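Local atomic coordinates of gala protein type 1, 3 or 4 (Legionella pneumophila subsp. pneumophila, PDB entry 4XA9), a protein that is a leucine-rich repeat protein that probably binds small GTPases and may act as a GTPase activator. Residues A[147-152]-A[171-176]; A[166-171]-A[190-195]. All blocks are in the same frame, centred on the assembly; numbering follows the deposited sequence. Where two conformers were deposited one is given.

How the contacts relate
Contact 1 (147-152 with 171-176) and contact 2 (166-171 with 190-195) lie about 10 Å apart, centre to centre, on the same side of the centre of the chain. Ala-171 belongs to both, and their segments alternate along the sequence: 147-152, 166-171, 171-176, 190-195. Contact 2 pairs the neighbouring strands 166-168 and 190-192 of the long, almost wholly parallel sheet; contact 1 pairs loops running from that sheet toward helices 151-159 and 176-184. They also touch directly, Phe-147 N lying 3.0 Å from Ser-170 O in a probable hydrogen bond. Together they stack successive coils of the leucine-rich repeat solenoid, and another protein chain packs against residues of both.

Contact 1 (A[147-152]-A[171-176]); sequences FNSLED and ACDVSD
The first torsion of Ser-149 (chi1 -176°) sets OG opposite its own backbone N, while that of Asp-173 keeps CG beside the backbone N; between them the hydroxyl donates to OD2 of Asp-173 at 2.7 Å. The lone pair used is the anti one, facing away from OD1. Outside the two segments, Asp-173 OD1 pairs with a basic side chain of another protein chain. Farther along, Asp-152 holds Ser-175: Ser-175 N reaches Asp-152 OD1 at 2.8 Å on the syn side, 22° out of the carboxylate plane. The Ser-175 hydroxyl also approaches OD2, at a distance too short to be taken exactly. Because Ser-175 is the N-cap residue of helix 176-184 and Asp-152 OD1 also accepts from Gly-178 N, Asp-152, in helix 151-159, is tied to the N-terminal end of helix 176-184. Segments 147-152 and 171-176, nearly parallel, belong to the strand-to-helix loops of adjacent coils of the leucine-rich repeat solenoid. Between the two polar clusters Glu-151 N donates to Cys-172 O at 3.0 Å, and Glu-151 CA points its hydrogen at Asp-173 O with an angle of 165°. Toward helix 151-159, Leu-150 CD1 packs on Cys-172 SG at 3.9 Å. At the other end Phe-147 CD1 lies 3.8 Å from Ala-171 CB, and the phenyl ring stacks on an aromatic side chain of the other protein.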
ATOM      1  N   PHE A 147      -0.421   8.458  -0.523  1.00 15.90           N
ATOM      2  CA  PHE A 147      -0.672   8.320  -1.962  1.00 16.56           C
ATOM      3  C   PHE A 147      -1.661   9.350  -2.492  1.00 17.49           C
ATOM      4  O   PHE A 147      -2.358   9.092  -3.471  1.00 20.96           O
ATOM      5  CB  PHE A 147      -1.180   6.912  -2.313  1.00 16.48           C
ATOM      6  CG  PHE A 147      -0.381   5.794  -1.694  1.00 18.15           C
ATOM      7  CD1 PHE A 147       0.957   5.615  -2.012  1.00 20.67           C
ATOM      8  CD2 PHE A 147      -0.984   4.900  -0.827  1.00 22.18           C
ATOM      9  CE1 PHE A 147       1.689   4.584  -1.456  1.00 23.62           C
ATOM     10  CE2 PHE A 147      -0.257   3.860  -0.264  1.00 25.82           C
ATOM     11  CZ  PHE A 147       1.082   3.701  -0.583  1.00 24.05           C
ATOM     12  N   ASN A 148      -1.725  10.504  -1.839  1.00 17.58           N
ATOM     13  CA  ASN A 148      -2.468  11.656  -2.349  1.00 21.05           C
ATOM     14  C   ASN A 148      -1.507  12.819  -2.576  1.00 24.61           C
ATOM     15  O   ASN A 148      -0.747  13.178  -1.679  1.00 22.55           O
ATOM     16  CB  ASN A 148      -3.576  12.095  -1.383  1.00 18.24           C
ATOM     17  CG  ASN A 148      -4.700  11.079  -1.271  1.00 20.95           C
ATOM     18  OD1 ASN A 148      -5.549  10.972  -2.158  1.00 19.52           O
ATOM     19  ND2 ASN A 148      -4.723  10.342  -0.164  1.00 19.12           N
ATOM     20  N   SER A 149      -1.538  13.413  -3.762  1.00 24.23           N
ATOM     21  CA  SER A 149      -0.635  14.529  -4.050  1.00 24.40           C
ATOM     22  C   SER A 149      -1.086  15.791  -3.319  1.00 25.18           C
ATOM     23  O   SER A 149      -1.685  16.690  -3.913  1.00 25.50           O
ATOM     24  CB  SER A 149      -0.554  14.784  -5.557  1.00 24.18           C
ATOM     25  OG  SER A 149       0.398  15.798  -5.849  1.00 25.33           O
ATOM     26  N   LEU A 150      -0.797  15.849  -2.022  1.00 24.48           N
ATOM     27  CA  LEU A 150      -1.204  16.976  -1.191  1.00 21.40           C
ATOM     28  C   LEU A 150      -0.339  18.194  -1.464  1.00 24.97           C
ATOM     29  O   LEU A 150      -0.794  19.326  -1.320  1.00 23.89           O
ATOM     30  CB  LEU A 150      -1.114  16.622   0.295  1.00 19.18           C
ATOM     31  CG  LEU A 150      -1.849  15.384   0.805  1.00 18.78           C
ATOM     32  CD1 LEU A 150      -1.561  15.190   2.284  1.00 19.12           C
ATOM     33  CD2 LEU A 150      -3.348  15.506   0.551  1.00 19.87           C
ATOM     34  N   GLU A 151       0.917  17.943  -1.832  1.00 23.77           N
ATOM     35  CA  GLU A 151       1.916  18.996  -2.015  1.00 27.70           C
ATOM     36  C   GLU A 151       2.148  19.806  -0.733  1.00 24.70           C
ATOM     37  O   GLU A 151       1.505  19.573   0.290  1.00 24.24           O
ATOM     38  CB  GLU A 151       1.510  19.916  -3.175  1.00 31.59           C
ATOM     39  CG  GLU A 151       1.532  19.219  -4.531  1.00 32.15           C
ATOM     40  CD  GLU A 151       1.120  20.124  -5.684  1.00 35.75           C
ATOM     41  OE1 GLU A 151       0.083  20.817  -5.575  1.00 36.90           O
ATOM     42  OE2 GLU A 151       1.842  20.140  -6.704  1.00 37.29           O
ATOM     43  N   ASP A 152       3.089  20.743  -0.789  1.00 24.62           N
ATOM     44  CA  ASP A 152       3.431  21.564   0.367  1.00 26.42           C
ATOM     45  C   ASP A 152       2.250  22.406   0.833  1.00 28.89           C
ATOM     46  O   ASP A 152       1.960  22.471   2.027  1.00 31.75           O
ATOM     47  CB  ASP A 152       4.620  22.471   0.037  1.00 29.17           C
ATOM     48  CG  ASP A 152       5.911  21.695  -0.125  1.00 31.56           C
ATOM     49  OD1 ASP A 152       6.167  20.791   0.698  1.00 30.28           O
ATOM     50  OD2 ASP A 152       6.658  21.973  -1.083  1.00 33.98           O
ATOM     51  N   ALA A 171       4.248   9.544   0.572  1.00 18.23           N
ATOM     52  CA  ALA A 171       4.066   9.631  -0.880  1.00 19.54           C
ATOM     53  C   ALA A 171       3.015  10.679  -1.226  1.00 21.67           C
ATOM     54  O   ALA A 171       2.048  10.394  -1.937  1.00 21.66           O
ATOM     55  CB  ALA A 171       3.684   8.270  -1.465  1.00 16.78           C
ATOM     56  N   CYS A 172       3.207  11.890  -0.711  1.00 19.60           N
ATOM     57  CA  CYS A 172       2.237  12.962  -0.901  1.00 20.12           C
ATOM     58  C   CYS A 172       2.839  14.209  -1.546  1.00 19.77           C
ATOM     59  O   CYS A 172       2.255  15.293  -1.465  1.00 21.56           O
ATOM     60  CB  CYS A 172       1.592  13.337   0.438  1.00 17.62           C
ATOM     61  SG  CYS A 172       0.468  12.071   1.123  1.00 23.59           S
ATOM     62  N   ASP A 173       3.995  14.044  -2.184  1.00 17.96           N
ATOM     63  CA  ASP A 173       4.706  15.148  -2.840  1.00 20.67           C
ATOM     64  C   ASP A 173       5.025  16.295  -1.877  1.00 21.46           C
ATOM     65  O   ASP A 173       4.906  17.469  -2.229  1.00 20.53           O
ATOM     66  CB  ASP A 173       3.901  15.670  -4.038  1.00 24.74           C
ATOM     67  CG  ASP A 173       3.849  14.671  -5.185  1.00 31.76           C
ATOM     68  OD1 ASP A 173       4.869  13.999  -5.434  1.00 31.00           O
ATOM     69  OD2 ASP A 173       2.785  14.545  -5.828  1.00 34.88           O
ATOM     70  N   VAL A 174       5.447  15.944  -0.667  1.00 22.14           N
ATOM     71  CA  VAL A 174       5.832  16.933   0.331  1.00 22.98           C
ATOM     72  C   VAL A 174       7.332  17.217   0.275  1.00 26.96           C
ATOM     73  O   VAL A 174       8.147  16.289   0.286  1.00 26.87           O
ATOM     74  CB  VAL A 174       5.462  16.463   1.754  1.00 22.65           C
ATOM     75  CG1 VAL A 174       5.975  17.444   2.792  1.00 25.55           C
ATOM     76  CG2 VAL A 174       3.962  16.283   1.881  1.00 20.06           C
ATOM     77  N   SER A 175       7.704  18.493   0.210  1.00 26.86           N
ATOM     78  CA  SER A 175       9.117  18.863   0.289  1.00 26.23           C
ATOM     79  C   SER A 175       9.429  19.468   1.654  1.00 23.63           C
ATOM     80  O   SER A 175       8.599  19.428   2.554  1.00 22.02           O
ATOM     81  CB  SER A 175       9.489  19.852  -0.816  1.00 29.01           C
ATOM     82  OG  SER A 175       8.910  21.123  -0.565  1.00 33.40           O
ATOM     83  N   ASP A 176      10.623  20.046   1.788  1.00 22.60           N
ATOM     84  CA  ASP A 176      11.058  20.657   3.042  1.00 21.40           C
ATOM     85  C   ASP A 176      10.131  21.773   3.490  1.00 21.84           C
ATOM     86  O   ASP A 176       9.921  21.965   4.684  1.00 23.68           O
ATOM     87  CB  ASP A 176      12.485  21.198   2.915  1.00 23.22           C
ATOM     88  CG  ASP A 176      13.527  20.096   2.872  1.00 29.10           C
ATOM     89  OD1 ASP A 176      13.395  19.128   3.647  1.00 28.75           O
ATOM     90  OD2 ASP A 176      14.482  20.201   2.069  1.00 29.63           O
TER
HETATM   91  O   HOH W   1       4.885  20.780  -2.947  1.00 37.14           O

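Contact 2 (A[166-171]-A[190-195])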
ATOM      1  N   GLU A 166      -2.676  12.894  14.968  1.00 19.00           N
ATOM      2  CA  GLU A 166      -1.916  11.940  14.180  1.00 22.45           C
ATOM      3  C   GLU A 166      -2.126  12.169  12.692  1.00 22.12           C
ATOM      4  O   GLU A 166      -3.252  12.170  12.207  1.00 21.57           O
ATOM      5  CB  GLU A 166      -2.301  10.512  14.568  1.00 28.30           C
ATOM      6  CG  GLU A 166      -1.976  10.193  16.018  1.00 34.45           C
ATOM      7  CD  GLU A 166      -2.445   8.826  16.445  1.00 43.18           C
ATOM      8  OE1 GLU A 166      -3.635   8.510  16.237  1.00 47.23           O
ATOM      9  OE2 GLU A 166      -1.615   8.066  16.985  1.00 47.80           O
ATOM     10  N   LEU A 167      -1.029  12.366  11.971  1.00 19.99           N
ATOM     11  CA  LEU A 167      -1.095  12.606  10.542  1.00 20.68           C
ATOM     12  C   LEU A 167      -0.161  11.651   9.784  1.00 21.75           C
ATOM     13  O   LEU A 167       1.042  11.603  10.036  1.00 20.91           O
ATOM     14  CB  LEU A 167      -0.746  14.070  10.238  1.00 18.74           C
ATOM     15  CG  LEU A 167      -0.745  14.480   8.769  1.00 23.45           C
ATOM     16  CD1 LEU A 167      -2.106  14.216   8.147  1.00 20.53           C
ATOM     17  CD2 LEU A 167      -0.361  15.948   8.618  1.00 27.61           C
ATOM     18  N   ILE A 168      -0.737  10.881   8.869  1.00 20.49           N
ATOM     19  CA  ILE A 168       0.015   9.982   8.001  1.00 19.44           C
ATOM     20  C   ILE A 168      -0.104  10.529   6.593  1.00 20.37           C
ATOM     21  O   ILE A 168      -1.211  10.631   6.056  1.00 20.16           O
ATOM     22  CB  ILE A 168      -0.528   8.520   8.037  1.00 22.10           C
ATOM     23  CG1 ILE A 168      -1.047   8.158   9.428  1.00 29.82           C
ATOM     24  CG2 ILE A 168       0.518   7.511   7.551  1.00 17.94           C
ATOM     25  CD1 ILE A 168       0.017   8.020  10.437  1.00 32.77           C
ATOM     26  N   ALA A 169       1.025  10.889   5.991  1.00 17.10           N
ATOM     27  CA  ALA A 169       1.000  11.495   4.668  1.00 19.21           C
ATOM     28  C   ALA A 169       2.243  11.116   3.867  1.00 20.02           C
ATOM     29  O   ALA A 169       3.011  11.984   3.445  1.00 16.97           O
ATOM     30  CB  ALA A 169       0.874  13.011   4.785  1.00 15.55           C
ATOM     31  N   SER A 170       2.428   9.815   3.656  1.00 17.87           N
ATOM     32  CA  SER A 170       3.569   9.315   2.895  1.00 19.91           C
ATOM     33  C   SER A 170       3.244   9.281   1.406  1.00 19.25           C
ATOM     34  O   SER A 170       2.109   9.002   1.031  1.00 18.84           O
ATOM     35  CB  SER A 170       3.978   7.916   3.377  1.00 21.06           C
ATOM     36  OG  SER A 170       4.418   7.931   4.727  1.00 20.77           O
ATOM     37  N   ALA A 171       4.248   9.544   0.572  1.00 18.23           N
ATOM     38  CA  ALA A 171       4.066   9.631  -0.880  1.00 19.54           C
ATOM     39  C   ALA A 171       3.015  10.679  -1.226  1.00 21.67           C
ATOM     40  O   ALA A 171       2.048  10.394  -1.937  1.00 21.66           O
ATOM     41  CB  ALA A 171       3.684   8.270  -1.465  1.00 16.78           C
ATOM     42  N   LEU A 190       2.150  12.084  16.466  1.00 21.78           N
ATOM     43  CA  LEU A 190       2.601  11.081  15.515  1.00 20.66           C
ATOM     44  C   LEU A 190       2.548  11.686  14.120  1.00 21.54           C
ATOM     45  O   LEU A 190       1.518  12.200  13.695  1.00 24.12           O
ATOM     46  CB  LEU A 190       1.740   9.812  15.611  1.00 25.20           C
ATOM     47  CG  LEU A 190       2.170   8.551  14.852  1.00 26.22           C
ATOM     48  CD1 LEU A 190       1.655   7.292  15.533  1.00 27.76           C
ATOM     49  CD2 LEU A 190       1.656   8.597  13.441  1.00 27.41           C
ATOM     50  N   LEU A 191       3.668  11.639  13.415  1.00 18.62           N
ATOM     51  CA  LEU A 191       3.731  12.174  12.063  1.00 19.96           C
ATOM     52  C   LEU A 191       4.525  11.229  11.173  1.00 19.90           C
ATOM     53  O   LEU A 191       5.645  10.836  11.497  1.00 16.19           O
ATOM     54  CB  LEU A 191       4.351  13.578  12.069  1.00 18.71           C
ATOM     55  CG  LEU A 191       4.557  14.328  10.748  1.00 17.89           C
ATOM     56  CD1 LEU A 191       3.240  14.544  10.010  1.00 16.61           C
ATOM     57  CD2 LEU A 191       5.247  15.661  11.022  1.00 14.46           C
ATOM     58  N   ILE A 192       3.924  10.842  10.058  1.00 20.81           N
ATOM     59  CA  ILE A 192       4.582   9.951   9.118  1.00 18.88           C
ATOM     60  C   ILE A 192       4.634  10.620   7.757  1.00 19.46           C
ATOM     61  O   ILE A 192       3.592  10.960   7.187  1.00 20.75           O
ATOM     62  CB  ILE A 192       3.857   8.597   9.027  1.00 19.86           C
ATOM     63  CG1 ILE A 192       3.902   7.893  10.392  1.00 18.91           C
ATOM     64  CG2 ILE A 192       4.471   7.729   7.925  1.00 17.88           C
ATOM     65  CD1 ILE A 192       3.266   6.496  10.410  1.00 21.97           C
ATOM     66  N   LEU A 193       5.851  10.818   7.255  1.00 16.04           N
ATOM     67  CA  LEU A 193       6.082  11.509   5.992  1.00 18.08           C
ATOM     68  C   LEU A 193       7.094  10.768   5.133  1.00 20.66           C
ATOM     69  O   LEU A 193       8.057  11.362   4.640  1.00 21.37           O
ATOM     70  CB  LEU A 193       6.571  12.942   6.236  1.00 17.14           C
ATOM     71  CG  LEU A 193       5.559  13.930   6.827  1.00 20.36           C
ATOM     72  CD1 LEU A 193       6.245  15.220   7.257  1.00 22.15           C
ATOM     73  CD2 LEU A 193       4.450  14.223   5.820  1.00 18.32           C
ATOM     74  N   GLY A 194       6.887   9.492   4.943  1.00 19.61           N
ATOM     75  CA  GLY A 194       7.738   8.682   4.138  1.00 18.51           C
ATOM     76  C   GLY A 194       7.569   8.902   2.645  1.00 19.53           C
ATOM     77  O   GLY A 194       6.570   9.371   2.210  1.00 18.50           O
ATOM     78  N   LYS A 195       8.636   8.566   1.951  1.00 18.52           N
ATOM     79  CA  LYS A 195       8.511   8.564   0.434  0.53 22.59           C
ATOM     80  C   LYS A 195       8.176   9.956  -0.161  1.00 18.73           C
ATOM     81  O   LYS A 195       7.298  10.086  -1.021  1.00 22.10           O
ATOM     82  CB  LYS A 195       7.614   7.519  -0.060  0.53 25.28           C
ATOM     83  CG  LYS A 195       7.862   6.947  -1.417  0.53 28.12           C
ATOM     84  CD  LYS A 195       9.040   6.039  -1.452  0.53 32.53           C
ATOM     85  CE  LYS A 195       9.127   5.340  -2.777  0.53 35.52           C
ATOM     86  NZ  LYS A 195       8.694   3.937  -2.607  0.53 35.42           N
TER
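Strands 166-168 and 190-192, the two ends of a beta-alpha-beta unit closed by helix 176-184, run parallel (7° between axes) in the sheet of the leucine-rich repeat solenoid. Leu-167 bonds to both sides of Leu-191: its N donates to Leu-190 O at 3.1 Å, and its O accepts from Ile-192 N at 3.0 Å. Ala-169 N to Ile-192 O closes the strand pairing, and Ala-171 N to Gly-194 O carries the backbone bonding into the loops. Ser-170 OG, held beside its backbone N (chi1 -63°), takes the N-H of Gly-194 at 2.9 Å on a bent path (135°); this hydroxyl also hydrogen-bonds the backbone of another protein chain. On the face that carries Glu-166, the side chains of Ile-168 and Ile-192 lie side by side, and Ile-168 CD1 touches both Ile-192 CD1 at 3.6 Å and, tightly, Leu-190 CD2 at 3.5 Å. On the other face Leu-167 CB rests 4.0 Å from Leu-191 CD1, and both leucines pack on Leu-182 of helix 176-184. Main-chain bonds thus fix the spacing of the coils, aliphatic side chains pack on both faces, and the Ser-170 hydroxyl links this pairing to the bound chain.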